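Local coordinates for protein glyoxylate reductase (Paecilomyces sp. J18, PDB 3WNV) that probably reduces glyoxylate to glycolate with a nicotinamide cofactor, as a fungal member of the D-isomer specific 2-hydroxyacid dehydrogenase family, at residues Ala6-Ile9 with Gly10-His14; Ile59-His63 with Thr64-Asp68; Asp95-Glu99 with Ala100-Ile104; Tyr182-Arg185 with Asn186-Pro190; His223-Glu227 with Lys228-Lys232. All blocks are in the same frame, centred on the assembly; numbering follows the deposited sequence.

Contact 1 (Ala6-Ile9 with Gly10-His14)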
loop_
_atom_site.group_PDB
_atom_site.type_symbol
_atom_site.label_atom_id
_atom_site.label_comp_id
_atom_site.label_asym_id
_atom_site.label_seq_id
_atom_site.Cartn_x
_atom_site.Cartn_y
_atom_site.Cartn_z
ATOM N N ALA A 6 -14.170 19.223 12.679
ATOM C CA ALA A 6 -13.351 18.217 12.012
ATOM C C ALA A 6 -11.860 18.571 12.171
ATOM O O ALA A 6 -11.489 19.740 12.120
ATOM C CB ALA A 6 -13.697 18.106 10.541
ATOM N N LEU A 7 -11.011 17.567 12.347
ATOM C CA LEU A 7 -9.597 17.831 12.582
ATOM C C LEU A 7 -8.758 17.199 11.482
ATOM O O LEU A 7 -8.878 15.998 11.194
ATOM C CB LEU A 7 -9.181 17.263 13.939
ATOM C CG LEU A 7 -7.675 17.257 14.209
ATOM C CD1 LEU A 7 -7.158 18.686 14.313
ATOM C CD2 LEU A 7 -7.388 16.486 15.530
ATOM N N LEU A 8 -7.901 18.004 10.868
ATOM C CA LEU A 8 -7.039 17.506 9.790
ATOM C C LEU A 8 -5.652 17.207 10.375
ATOM O O LEU A 8 -5.036 18.100 10.963
ATOM C CB LEU A 8 -6.885 18.618 8.748
ATOM C CG LEU A 8 -5.707 18.399 7.757
ATOM C CD1 LEU A 8 -5.738 17.055 7.005
ATOM C CD2 LEU A 8 -5.611 19.559 6.722
ATOM N N ILE A 9 -5.180 15.966 10.246
ATOM C CA ILE A 9 -3.830 15.615 10.685
ATOM C C ILE A 9 -2.938 15.633 9.451
ATOM O O ILE A 9 -3.210 14.931 8.488
ATOM C CB ILE A 9 -3.716 14.167 11.239
ATOM C CG1 ILE A 9 -4.794 13.853 12.303
ATOM C CG2 ILE A 9 -2.298 13.960 11.821
ATOM C CD1 ILE A 9 -4.742 14.702 13.529
ATOM N N GLY A 10 -1.872 16.423 9.473
ATOM C CA GLY A 10 -0.978 16.425 8.330
ATOM C C GLY A 10 -1.477 17.373 7.256
ATOM O O GLY A 10 -2.111 18.374 7.570
ATOM N N ASP A 11 -1.167 17.055 5.998
ATOM C CA ASP A 11 -1.386 17.995 4.897
ATOM C C ASP A 11 -2.473 17.483 3.954
ATOM O O ASP A 11 -2.663 16.265 3.800
ATOM C CB ASP A 11 -0.116 18.150 4.043
ATOM C CG ASP A 11 1.089 18.678 4.820
ATOM O OD1 ASP A 11 0.921 19.443 5.799
ATOM O OD2 ASP A 11 2.228 18.321 4.416
ATOM N N ILE A 12 -3.145 18.429 3.295
ATOM C CA ILE A 12 -3.952 18.136 2.118
ATOM C C ILE A 12 -3.317 18.944 0.970
ATOM O O ILE A 12 -3.136 20.157 1.069
ATOM C CB ILE A 12 -5.460 18.475 2.355
ATOM C CG1 ILE A 12 -6.087 17.423 3.306
ATOM C CG2 ILE A 12 -6.208 18.582 1.051
ATOM C CD1 ILE A 12 -7.522 17.752 3.775
ATOM N N VAL A 13 -2.923 18.225 -0.073
ATOM C CA VAL A 13 -2.085 18.779 -1.128
ATOM C C VAL A 13 -2.920 19.271 -2.284
ATOM O O VAL A 13 -2.687 20.370 -2.810
ATOM C CB VAL A 13 -1.101 17.728 -1.661
ATOM C CG1 VAL A 13 -0.198 18.348 -2.739
ATOM C CG2 VAL A 13 -0.284 17.100 -0.529
ATOM N N HIS A 14 -3.905 18.476 -2.688
ATOM C CA HIS A 14 -4.591 18.749 -3.951
ATOM C C HIS A 14 -6.018 19.227 -3.789
ATOM O O HIS A 14 -6.585 19.769 -4.735
ATOM C CB HIS A 14 -4.616 17.511 -4.841
ATOM C CG HIS A 14 -3.271 16.910 -5.069
ATOM N ND1 HIS A 14 -2.354 17.468 -5.933
ATOM C CD2 HIS A 14 -2.681 15.815 -4.535
ATOM C CE1 HIS A 14 -1.254 16.725 -5.926
ATOM N NE2 HIS A 14 -1.423 15.729 -5.072
HETATM O O HOH W 1 -2.847 14.071 5.769
#

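Contact 2 (Ile59-His63 with Thr64-Asp68)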
loop_
_atom_site.group_PDB
_atom_site.type_symbol
_atom_site.label_atom_id
_atom_site.label_comp_id
_atom_site.label_asym_id
_atom_site.label_seq_id
_atom_site.Cartn_x
_atom_site.Cartn_y
_atom_site.Cartn_z
ATOM N N ILE A 59 0.972 9.235 5.131
ATOM C CA ILE A 59 2.114 10.123 5.340
ATOM C C ILE A 59 2.098 10.832 6.692
ATOM O O ILE A 59 3.164 11.042 7.307
ATOM C CB ILE A 59 2.221 11.153 4.180
ATOM C CG1 ILE A 59 2.662 10.425 2.916
ATOM C CG2 ILE A 59 3.205 12.211 4.491
ATOM C CD1 ILE A 59 2.559 11.290 1.680
ATOM N N SER A 60 0.898 11.200 7.178
ATOM C CA SER A 60 0.748 11.983 8.413
ATOM C C SER A 60 1.157 11.229 9.680
ATOM O O SER A 60 1.261 11.831 10.757
ATOM C CB SER A 60 -0.698 12.501 8.583
ATOM O OG SER A 60 -1.635 11.424 8.817
ATOM N N THR A 61 1.412 9.930 9.540
ATOM C CA THR A 61 1.879 9.094 10.648
ATOM C C THR A 61 3.167 9.699 11.240
ATOM O O THR A 61 3.442 9.592 12.435
ATOM C CB THR A 61 2.127 7.662 10.156
ATOM O OG1 THR A 61 0.939 7.173 9.537
ATOM C CG2 THR A 61 2.416 6.733 11.339
ATOM N N LYS A 62 3.944 10.378 10.409
ATOM C CA LYS A 62 5.179 10.985 10.912
ATOM C C LYS A 62 4.877 12.092 11.903
ATOM O O LYS A 62 5.744 12.482 12.663
ATOM C CB LYS A 62 6.047 11.511 9.763
ATOM C CG LYS A 62 5.492 12.735 9.042
ATOM C CD LYS A 62 6.259 12.964 7.735
ATOM C CE LYS A 62 5.949 14.325 7.162
ATOM N NZ LYS A 62 7.159 14.932 6.530
ATOM N N HIS A 63 3.656 12.622 11.909
ATOM C CA HIS A 63 3.381 13.711 12.845
ATOM C C HIS A 63 2.764 13.227 14.146
ATOM O O HIS A 63 2.782 13.946 15.143
ATOM C CB HIS A 63 2.466 14.775 12.223
ATOM C CG HIS A 63 2.958 15.318 10.916
ATOM N ND1 HIS A 63 4.079 16.124 10.816
ATOM C CD2 HIS A 63 2.457 15.216 9.663
ATOM C CE1 HIS A 63 4.264 16.464 9.551
ATOM N NE2 HIS A 63 3.296 15.924 8.829
ATOM N N THR A 64 2.205 12.019 14.156
ATOM C CA THR A 64 1.514 11.586 15.361
ATOM C C THR A 64 1.950 10.206 15.834
ATOM O O THR A 64 1.572 9.788 16.935
ATOM C CB THR A 64 -0.007 11.519 15.136
ATOM O OG1 THR A 64 -0.250 10.553 14.122
ATOM C CG2 THR A 64 -0.569 12.892 14.690
ATOM N N GLY A 65 2.697 9.482 15.000
ATOM C CA GLY A 65 2.860 8.060 15.227
ATOM C C GLY A 65 1.562 7.371 14.829
ATOM O O GLY A 65 0.597 8.033 14.435
ATOM N N PRO A 66 1.519 6.042 14.929
ATOM C CA PRO A 66 0.319 5.335 14.481
ATOM C C PRO A 66 -0.886 5.643 15.369
ATOM O O PRO A 66 -0.772 5.961 16.565
ATOM C CB PRO A 66 0.701 3.849 14.627
ATOM C CG PRO A 66 1.873 3.852 15.559
ATOM C CD PRO A 66 2.600 5.121 15.310
ATOM N N PHE A 67 -2.053 5.469 14.765
ATOM C CA PHE A 67 -3.293 5.505 15.488
ATOM C C PHE A 67 -3.510 4.104 16.053
ATOM O O PHE A 67 -4.495 3.400 15.742
ATOM C CB PHE A 67 -4.425 5.960 14.565
ATOM C CG PHE A 67 -4.617 7.461 14.543
ATOM C CD1 PHE A 67 -3.529 8.310 14.364
ATOM C CD2 PHE A 67 -5.874 8.008 14.683
ATOM C CE1 PHE A 67 -3.696 9.693 14.354
ATOM C CE2 PHE A 67 -6.061 9.402 14.664
ATOM C CZ PHE A 67 -4.955 10.239 14.506
ATOM N N ASP A 68 -2.584 3.725 16.921
ATOM C CA ASP A 68 -2.673 2.449 17.657
ATOM C C ASP A 68 -3.586 2.524 18.879
ATOM O O ASP A 68 -4.235 3.545 19.135
ATOM C CB ASP A 68 -1.280 1.965 18.064
ATOM C CG ASP A 68 -0.492 3.003 18.851
ATOM O OD1 ASP A 68 -1.076 3.969 19.397
ATOM O OD2 ASP A 68 0.740 2.841 18.941
HETATM O O HOH W 2 -1.649 10.276 11.539
#

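Contact 3 (Asp95-Glu99 with Ala100-Ile104)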
loop_
_atom_site.group_PDB
_atom_site.type_symbol
_atom_site.label_atom_id
_atom_site.label_comp_id
_atom_site.label_asym_id
_atom_site.label_seq_id
_atom_site.Cartn_x
_atom_site.Cartn_y
_atom_site.Cartn_z
ATOM N N ASP A 95 -9.719 -2.560 15.571
ATOM C CA ASP A 95 -10.492 -3.024 16.708
ATOM C C ASP A 95 -10.524 -2.030 17.876
ATOM O O ASP A 95 -11.572 -1.853 18.529
ATOM C CB ASP A 95 -9.979 -4.392 17.192
ATOM C CG ASP A 95 -10.258 -5.505 16.188
ATOM O OD1 ASP A 95 -11.029 -5.270 15.235
ATOM O OD2 ASP A 95 -9.723 -6.620 16.351
ATOM N N ALA A 96 -9.390 -1.386 18.173
ATOM C CA ALA A 96 -9.438 -0.345 19.232
ATOM C C ALA A 96 -10.437 0.765 18.881
ATOM O O ALA A 96 -11.220 1.240 19.750
ATOM C CB ALA A 96 -8.022 0.247 19.513
ATOM N N ALA A 97 -10.446 1.160 17.606
ATOM C CA ALA A 97 -11.415 2.154 17.150
ATOM C C ALA A 97 -12.862 1.712 17.327
ATOM O O ALA A 97 -13.702 2.473 17.814
ATOM C CB ALA A 97 -11.146 2.545 15.698
ATOM N N THR A 98 -13.150 0.471 16.942
ATOM C CA THR A 98 -14.502 -0.081 17.078
ATOM C C THR A 98 -14.935 -0.002 18.545
ATOM O O THR A 98 -16.048 0.452 18.867
ATOM C CB THR A 98 -14.531 -1.541 16.573
ATOM O OG1 THR A 98 -14.221 -1.533 15.166
ATOM C CG2 THR A 98 -15.913 -2.177 16.815
ATOM N N GLU A 99 -14.028 -0.385 19.441
ATOM C CA GLU A 99 -14.315 -0.354 20.876
ATOM C C GLU A 99 -14.608 1.059 21.402
ATOM O O GLU A 99 -15.400 1.238 22.344
ATOM C CB GLU A 99 -13.156 -0.959 21.650
ATOM C CG GLU A 99 -12.975 -2.428 21.414
ATOM C CD GLU A 99 -11.713 -2.935 22.088
ATOM O OE1 GLU A 99 -11.195 -2.201 22.965
ATOM O OE2 GLU A 99 -11.240 -4.043 21.733
ATOM N N ALA A 100 -13.949 2.048 20.798
ATOM C CA ALA A 100 -14.149 3.440 21.170
ATOM C C ALA A 100 -15.327 4.054 20.419
ATOM O O ALA A 100 -15.611 5.245 20.571
ATOM C CB ALA A 100 -12.850 4.244 20.937
ATOM N N GLY A 101 -16.063 3.259 19.649
ATOM C CA GLY A 101 -17.198 3.811 18.909
ATOM C C GLY A 101 -16.804 4.680 17.709
ATOM O O GLY A 101 -17.524 5.605 17.332
ATOM N N ILE A 102 -15.678 4.378 17.091
ATOM C CA ILE A 102 -15.180 5.154 15.938
ATOM C C ILE A 102 -15.223 4.324 14.646
ATOM O O ILE A 102 -14.715 3.203 14.605
ATOM C CB ILE A 102 -13.724 5.628 16.182
ATOM C CG1 ILE A 102 -13.619 6.442 17.471
ATOM C CG2 ILE A 102 -13.174 6.395 14.963
ATOM C CD1 ILE A 102 -12.175 6.726 17.867
ATOM N N ALA A 103 -15.835 4.881 13.602
ATOM C CA ALA A 103 -15.898 4.238 12.284
ATOM C C ALA A 103 -14.743 4.730 11.446
ATOM O O ALA A 103 -14.412 5.920 11.505
ATOM C CB ALA A 103 -17.226 4.541 11.605
ATOM N N ILE A 104 -14.116 3.831 10.676
ATOM C CA ILE A 104 -12.947 4.171 9.881
ATOM C C ILE A 104 -13.245 3.942 8.407
ATOM O O ILE A 104 -13.829 2.920 8.043
ATOM C CB ILE A 104 -11.781 3.214 10.219
ATOM C CG1 ILE A 104 -11.557 3.168 11.735
ATOM C CG2 ILE A 104 -10.517 3.593 9.476
ATOM C CD1 ILE A 104 -10.780 4.333 12.284
#

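Contact 4 (Tyr182-Arg185 with Asn186-Pro190)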
loop_
_atom_site.group_PDB
_atom_site.type_symbol
_atom_site.label_atom_id
_atom_site.label_comp_id
_atom_site.label_asym_id
_atom_site.label_seq_id
_atom_site.Cartn_x
_atom_site.Cartn_y
_atom_site.Cartn_z
ATOM N N TYR A 182 -3.487 -17.244 -9.130
ATOM C CA TYR A 182 -3.569 -16.511 -7.874
ATOM C C TYR A 182 -3.972 -17.389 -6.713
ATOM O O TYR A 182 -4.585 -18.452 -6.875
ATOM C CB TYR A 182 -4.562 -15.345 -7.984
ATOM C CG TYR A 182 -6.009 -15.780 -7.770
ATOM C CD1 TYR A 182 -6.734 -16.402 -8.794
ATOM C CD2 TYR A 182 -6.653 -15.559 -6.554
ATOM C CE1 TYR A 182 -8.076 -16.822 -8.599
ATOM C CE2 TYR A 182 -7.991 -15.955 -6.367
ATOM C CZ TYR A 182 -8.685 -16.575 -7.392
ATOM O OH TYR A 182 -10.009 -16.950 -7.179
ATOM N N HIS A 183 -3.654 -16.903 -5.518
ATOM C CA HIS A 183 -4.126 -17.540 -4.298
ATOM C C HIS A 183 -4.638 -16.492 -3.321
ATOM O O HIS A 183 -3.938 -15.532 -2.979
ATOM C CB HIS A 183 -3.034 -18.361 -3.615
ATOM C CG HIS A 183 -3.495 -18.976 -2.324
ATOM N ND1 HIS A 183 -4.386 -20.029 -2.287
ATOM C CD2 HIS A 183 -3.271 -18.627 -1.031
ATOM C CE1 HIS A 183 -4.645 -20.341 -1.025
ATOM N NE2 HIS A 183 -3.994 -19.503 -0.247
ATOM N N ASN A 184 -5.877 -16.683 -2.900
ATOM C CA ASN A 184 -6.441 -15.944 -1.782
ATOM C C ASN A 184 -6.863 -17.027 -0.816
ATOM O O ASN A 184 -7.012 -18.175 -1.224
ATOM C CB ASN A 184 -7.692 -15.178 -2.222
ATOM C CG ASN A 184 -7.372 -13.956 -3.032
ATOM O OD1 ASN A 184 -6.242 -13.806 -3.559
ATOM N ND2 ASN A 184 -8.355 -13.049 -3.129
ATOM N N ARG A 185 -7.115 -16.684 0.447
ATOM C CA ARG A 185 -7.623 -17.685 1.379
ATOM C C ARG A 185 -8.907 -18.343 0.834
ATOM O O ARG A 185 -9.093 -19.561 0.954
ATOM C CB ARG A 185 -7.899 -17.043 2.731
ATOM C CG ARG A 185 -9.021 -17.739 3.469
ATOM C CD ARG A 185 -9.176 -17.265 4.899
ATOM N NE ARG A 185 -9.040 -15.824 5.071
ATOM C CZ ARG A 185 -8.037 -15.234 5.722
ATOM N NH1 ARG A 185 -7.065 -15.953 6.280
ATOM N NH2 ARG A 185 -8.010 -13.915 5.818
ATOM N N ASN A 186 -9.759 -17.553 0.177
ATOM C CA ASN A 186 -10.941 -18.112 -0.494
ATOM C C ASN A 186 -10.971 -17.780 -1.979
ATOM O O ASN A 186 -10.667 -16.665 -2.382
ATOM C CB ASN A 186 -12.236 -17.622 0.165
ATOM C CG ASN A 186 -12.437 -18.198 1.561
ATOM O OD1 ASN A 186 -12.569 -17.453 2.533
ATOM N ND2 ASN A 186 -12.432 -19.517 1.667
ATOM N N LYS A 187 -11.353 -18.755 -2.788
ATOM C CA LYS A 187 -11.492 -18.521 -4.219
ATOM C C LYS A 187 -12.508 -17.372 -4.432
ATOM O O LYS A 187 -13.526 -17.291 -3.731
ATOM C CB LYS A 187 -11.922 -19.825 -4.901
ATOM C CG LYS A 187 -12.049 -19.812 -6.418
ATOM C CD LYS A 187 -12.338 -21.236 -6.880
ATOM C CE LYS A 187 -12.943 -21.290 -8.257
ATOM N NZ LYS A 187 -12.013 -20.813 -9.299
ATOM N N LEU A 188 -12.190 -16.466 -5.350
ATOM C CA LEU A 188 -13.074 -15.354 -5.681
ATOM C C LEU A 188 -14.165 -15.862 -6.621
ATOM O O LEU A 188 -13.932 -16.799 -7.389
ATOM C CB LEU A 188 -12.265 -14.246 -6.356
ATOM C CG LEU A 188 -11.462 -13.342 -5.408
ATOM C CD1 LEU A 188 -10.515 -12.482 -6.153
ATOM C CD2 LEU A 188 -12.386 -12.474 -4.551
ATOM N N PRO A 189 -15.346 -15.232 -6.586
ATOM C CA PRO A 189 -16.391 -15.594 -7.550
ATOM C C PRO A 189 -15.911 -15.173 -8.948
ATOM O O PRO A 189 -15.020 -14.339 -9.032
ATOM C CB PRO A 189 -17.601 -14.779 -7.074
ATOM C CG PRO A 189 -17.006 -13.563 -6.406
ATOM C CD PRO A 189 -15.707 -14.049 -5.776
ATOM N N PRO A 190 -16.468 -15.757 -10.020
ATOM C CA PRO A 190 -15.841 -15.686 -11.357
ATOM C C PRO A 190 -15.601 -14.271 -11.902
ATOM O O PRO A 190 -14.560 -14.044 -12.534
ATOM C CB PRO A 190 -16.838 -16.439 -12.250
ATOM C CG PRO A 190 -17.542 -17.377 -11.295
ATOM C CD PRO A 190 -17.710 -16.562 -10.047
HETATM O O HOH W 3 -10.787 -13.870 -1.911
#

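Contact 5 (His223-Glu227 with Lys228-Lys232)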
loop_
_atom_site.group_PDB
_atom_site.type_symbol
_atom_site.label_atom_id
_atom_site.label_comp_id
_atom_site.label_asym_id
_atom_site.label_seq_id
_atom_site.Cartn_x
_atom_site.Cartn_y
_atom_site.Cartn_z
ATOM N N HIS A 223 6.275 -11.206 7.058
ATOM C CA HIS A 223 7.136 -12.316 6.613
ATOM C C HIS A 223 6.390 -13.543 6.096
ATOM O O HIS A 223 6.904 -14.679 6.183
ATOM C CB HIS A 223 8.048 -12.761 7.763
ATOM C CG HIS A 223 9.079 -11.753 8.152
ATOM N ND1 HIS A 223 10.158 -12.064 8.948
ATOM C CD2 HIS A 223 9.221 -10.443 7.821
ATOM C CE1 HIS A 223 10.902 -10.985 9.123
ATOM N NE2 HIS A 223 10.354 -9.991 8.445
ATOM N N ILE A 224 5.190 -13.355 5.568
ATOM C CA ILE A 224 4.517 -14.472 4.920
ATOM C C ILE A 224 5.387 -15.122 3.814
ATOM O O ILE A 224 5.285 -16.324 3.567
ATOM C CB ILE A 224 3.141 -14.066 4.377
ATOM C CG1 ILE A 224 2.302 -15.298 4.042
ATOM C CG2 ILE A 224 3.283 -13.072 3.220
ATOM C CD1 ILE A 224 0.836 -14.958 3.716
ATOM N N ILE A 225 6.243 -14.334 3.153
ATOM C CA ILE A 225 7.293 -14.896 2.289
ATOM C C ILE A 225 8.625 -14.853 3.050
ATOM O O ILE A 225 9.246 -13.818 3.170
ATOM C CB ILE A 225 7.380 -14.103 0.947
ATOM C CG1 ILE A 225 5.984 -14.025 0.306
ATOM C CG2 ILE A 225 8.431 -14.699 -0.023
ATOM C CD1 ILE A 225 5.494 -15.350 -0.166
ATOM N N GLY A 226 9.024 -15.976 3.630
ATOM C CA GLY A 226 10.314 -16.051 4.273
ATOM C C GLY A 226 11.143 -17.154 3.627
ATOM O O GLY A 226 10.854 -17.549 2.504
ATOM N N GLU A 227 12.163 -17.637 4.334
ATOM C CA GLU A 227 13.124 -18.590 3.755
ATOM C C GLU A 227 12.440 -19.789 3.162
ATOM O O GLU A 227 12.791 -20.234 2.057
ATOM C CB GLU A 227 14.036 -19.126 4.846
ATOM C CG GLU A 227 15.173 -18.248 5.244
ATOM C CD GLU A 227 16.249 -19.065 5.934
ATOM O OE1 GLU A 227 16.135 -20.311 5.905
ATOM O OE2 GLU A 227 17.194 -18.469 6.488
ATOM N N LYS A 228 11.498 -20.338 3.928
ATOM C CA LYS A 228 10.772 -21.559 3.544
ATOM C C LYS A 228 10.054 -21.347 2.213
ATOM O O LYS A 228 10.103 -22.207 1.322
ATOM C CB LYS A 228 9.726 -21.952 4.610
ATOM C CG LYS A 228 9.942 -23.308 5.297
ATOM C CD LYS A 228 8.599 -23.946 5.733
ATOM C CE LYS A 228 7.978 -24.816 4.615
ATOM N NZ LYS A 228 8.938 -25.832 4.002
ATOM N N GLU A 229 9.373 -20.207 2.078
ATOM C CA GLU A 229 8.606 -19.920 0.876
ATOM C C GLU A 229 9.475 -19.632 -0.336
ATOM O O GLU A 229 9.154 -20.033 -1.453
ATOM C CB GLU A 229 7.668 -18.730 1.127
ATOM C CG GLU A 229 6.520 -19.050 2.108
ATOM C CD GLU A 229 6.981 -19.215 3.542
ATOM O OE1 GLU A 229 8.013 -18.597 3.945
ATOM O OE2 GLU A 229 6.320 -19.981 4.273
ATOM N N LEU A 230 10.587 -18.938 -0.129
ATOM C CA LEU A 230 11.503 -18.661 -1.217
ATOM C C LEU A 230 12.047 -19.979 -1.755
ATOM O O LEU A 230 12.269 -20.122 -2.970
ATOM C CB LEU A 230 12.656 -17.781 -0.725
ATOM C CG LEU A 230 12.191 -16.363 -0.369
ATOM C CD1 LEU A 230 13.246 -15.633 0.431
ATOM C CD2 LEU A 230 11.816 -15.549 -1.638
ATOM N N ALA A 231 12.257 -20.929 -0.852
ATOM C CA ALA A 231 12.887 -22.178 -1.240
ATOM C C ALA A 231 11.921 -23.008 -2.077
ATOM O O ALA A 231 12.356 -23.831 -2.892
ATOM C CB ALA A 231 13.362 -22.950 -0.007
ATOM N N LYS A 232 10.617 -22.782 -1.887
ATOM C CA LYS A 232 9.599 -23.431 -2.709
ATOM C C LYS A 232 9.432 -22.834 -4.103
ATOM O O LYS A 232 8.821 -23.472 -4.957
ATOM C CB LYS A 232 8.247 -23.413 -2.008
ATOM C CG LYS A 232 8.136 -24.382 -0.849
ATOM C CD LYS A 232 6.868 -24.097 -0.039
ATOM C CE LYS A 232 6.759 -25.059 1.124
ATOM N NZ LYS A 232 5.566 -24.779 1.976
HETATM O O HOH W 4 7.519 -17.170 6.782
HETATM O O HOH W 5 4.387 -18.144 5.368
#

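Contact 1 (Ala6-Ile9 with Gly10-His14)
Gly10 follows Ile9 directly as strand 5-9 ends, and its carbonyl O comes to rest 3.6 Å from Leu8 CG, against the branch point of the leucine. With phi at 85°, a side chain at this position would collide with the carbonyl O of Ile9, which is why glycine suits the turn off the strand. Asp11 comes next and contributes through its backbone, its side chain leaving the chain on the side away from the strand. A water donates to Asp11 O at 3.0 Å and to Ile9 O at 2.9 Å. At Ile12 it is the side chain that reaches back to the strand. With CG1 beside its backbone N (chi1 -73°) and the chain extended beyond it (chi2 172°), Ile12 CG1 lies 3.7 Å from Leu8 CD1. Ile12 CD1 continues over the fork of the leucine, 3.9 Å from Leu8 CD2, so that the two branched side chains meet on a slant. Trp19 of helix 16-21 and Tyr55 of strand 51-57 also pack on both residues. Farther on, Val13 N and His14 N are both held by the carboxylate of Glu304. This is a strand-to-helix loop of a parallel alpha/beta sheet. Its chemistry is divided: aliphatic branches close the buried side, while one water satisfies two carbonyl oxygens, acceptors that cannot bond to each other.

Contact 2 (Ile59-His63 with Thr64-Asp68)
Thr61 and Thr64 owe their places to different choices of chi1. In Thr61 (chi1 -55°) the methyl lies anti to the backbone N, which sets CG2 over the next turn, 3.6 Å from Gly65 C and close to Pro66 N. In Thr64 (chi1 62°) the hydroxyl stands between backbone N and carbonyl carbon, where OG1 donates to Gly65 O at 2.7 Å, in the carbonyl plane and on a lone pair. The same OG1 lies in plane at the edge of the Phe67 ring. It also accepts from a water, 3.0 Å from Thr64 OG1, that donates to Ser60 OG as well; Ser60 OG is further bonded to Ser57 O, and Thr61 OG1 to Asn58 O. The short helix 61-64 ends on one acceptor, Thr61 O. Gly65 N reaches Thr61 O at 2.7 Å, while Thr64 N, 3.2 Å from Thr61 O, comes from well above the carbonyl plane, 68° out of it. Gly65 then turns to positive phi, which glycine adopts easily, and Pro66 leads into an inverse gamma turn centred on Phe67. Asp68 N-caps helix 69-74 through Leu71 N and forms a salt bridge with Arg36. One backbone acceptor thus takes two N-H groups, while Thr64 OG1 gives its proton to Gly65 O and accepts from the water, so a threonine can both pack and bond here.

Contact 3 (Asp95-Glu99 with Ala100-Ile104)
Ile102 N bonds to Ala97 O at 2.8 Å, nearly straight at 162°, and Gly101 N bonds to Thr98 O at 2.9 Å; together they form the Schellman motif that ends helix 94-99. Gly101 is its C-prime residue, with a positive phi of 73°, which glycine takes up readily. One turn back, Ala100 N still makes a helical bond to Ala96 O, 3.0 Å away. The motif swings the chain from helix to strand 103-105 in a beta-alpha-beta unit, and Ile102 seals the turn from inside. Ile102 CB sits 3.6 Å from Ala97 O and 4.0 Å from Ala97 CB, so it covers the carbonyl that its own N-H has just engaged. CG1, anti to the carbonyl carbon (chi1 -56°), skirts the same Ala97 O. Beyond CG1 the side chain packs on Val79 and on Ile82 of strand 81-85. Alanine suits position 97, where its methyl is met by Ile102, Ile104 and Ile72 of helix 69-74. Glu99 makes a salt bridge with Arg69. Thr98 OG1 bonds to Gln327 NE2, which also donates to Ile102 O, while Gln327 OE1 accepts from Ile104 N, so the C-terminal tail ties helix and strand together. Ile104, pointing back toward the helix from the strand, finishes the packing: its CG1 lies 4.0 Å from the methyl Ala97 CB, and its CD1 is at 3.9 Å from that same carbon.

Contact 4 (Tyr182-Arg185 with Asn186-Pro190)
Tyr182 OH accepts a hydrogen bond from Leu188 N at 2.9 Å, close to straight (161°), with the donor at the ring edge and near its plane. With CG between its backbone N and carbonyl carbon (chi1 83°), Tyr182 carries this hydroxyl out to the Leu188 backbone. The bond closes the loop after strand 179-183, the second strand of the Rossmann-type cofactor domain; in related dehydrogenases that loop commonly faces the adenosine ribose and bears on the choice between NADH and NADPH. Lys187 CG lies 3.6 Å from Tyr182 OH, the lysine crossing the tyrosine at about a right angle. Asn184 stands beside the ring, its CG in plane at the edge, and its ND2 is 3.8 Å from Leu188 CD1. Farther out, Glu193 OE2 is hydrogen-bonded to Tyr182 OH and forms a salt bridge with Lys187 NZ. The ring is positioned by edge-to-face contact with Tyr198, while Asn184 OD1 is taken by Met162 N in the likely glycine-rich loop, which fixes how the amide is turned. A phenylalanine in place of Tyr182 would keep the ring but would probably leave Leu188 N and Glu193 without their shared partner and let the loop drift. Exposed Arg185 runs past Asn186, its guanidinium plane turned 66° from the amide. Across the bend, one water accepts from Asn184 ND2 at 2.8 Å and donates to Asn186 O at 2.8 Å.

Contact 5 (His223-Glu227 with Lys228-Lys232)
Glu229 folds back on the start of its own helix, bent at chi2 (71°), so that OE1 accepts from Gly226 N at 2.8 Å. The N-H arrives on the anti side of OE1, 28° out of the carboxylate plane. Gly226 is the N-cap and Glu229 the N3 residue, giving the half of a capping box in which the N3 side chain accepts from the N-cap N-H; glycine has no side chain to return the bond. Two waters extend the grip: one donates to His223 O and to Glu229 OE1, the other to Ile224 O and, weakly, to Glu229 OE2. Gly226 O is taken by Leu230 N at 3.0 Å, and Glu227 O by Ala231 N at 3.0 Å. An alanine at Glu229 would probably leave Gly226 N without its acceptor and both waters less firmly held. Ile225 CG2 packs against Leu230 CD2 at 3.8 Å. Glu227 OE2 forms a salt bridge with Arg255. Helix 227-232 touches helix 201-207 through Glu229 and helix 250-259 through Leu230, while Ile225 reaches strand 210-213.

Overall arrangement
All five contacts are local and follow one another in series along the chain; none nests in or crosses another. Contacts 1 to 3 belong to the domain built on the five-stranded parallel sheet that includes strands 5-9 and 103-105. Contact 1 closes the loop leaving strand 5-9, and contact 2, after strand 51-57, packs directly on it, Ile9 CG2 against Thr64 CG2. Contact 3 turns from helix 94-99 into the edge strand, its centre about 17 Å from that of contact 2. Contacts 4 and 5 lie in the cofactor domain, their centres about 21 Å apart, at a strand's exit and a helix's start. Late residues return to the first domain: Glu304 meets contact 1 and Gln327 contact 3.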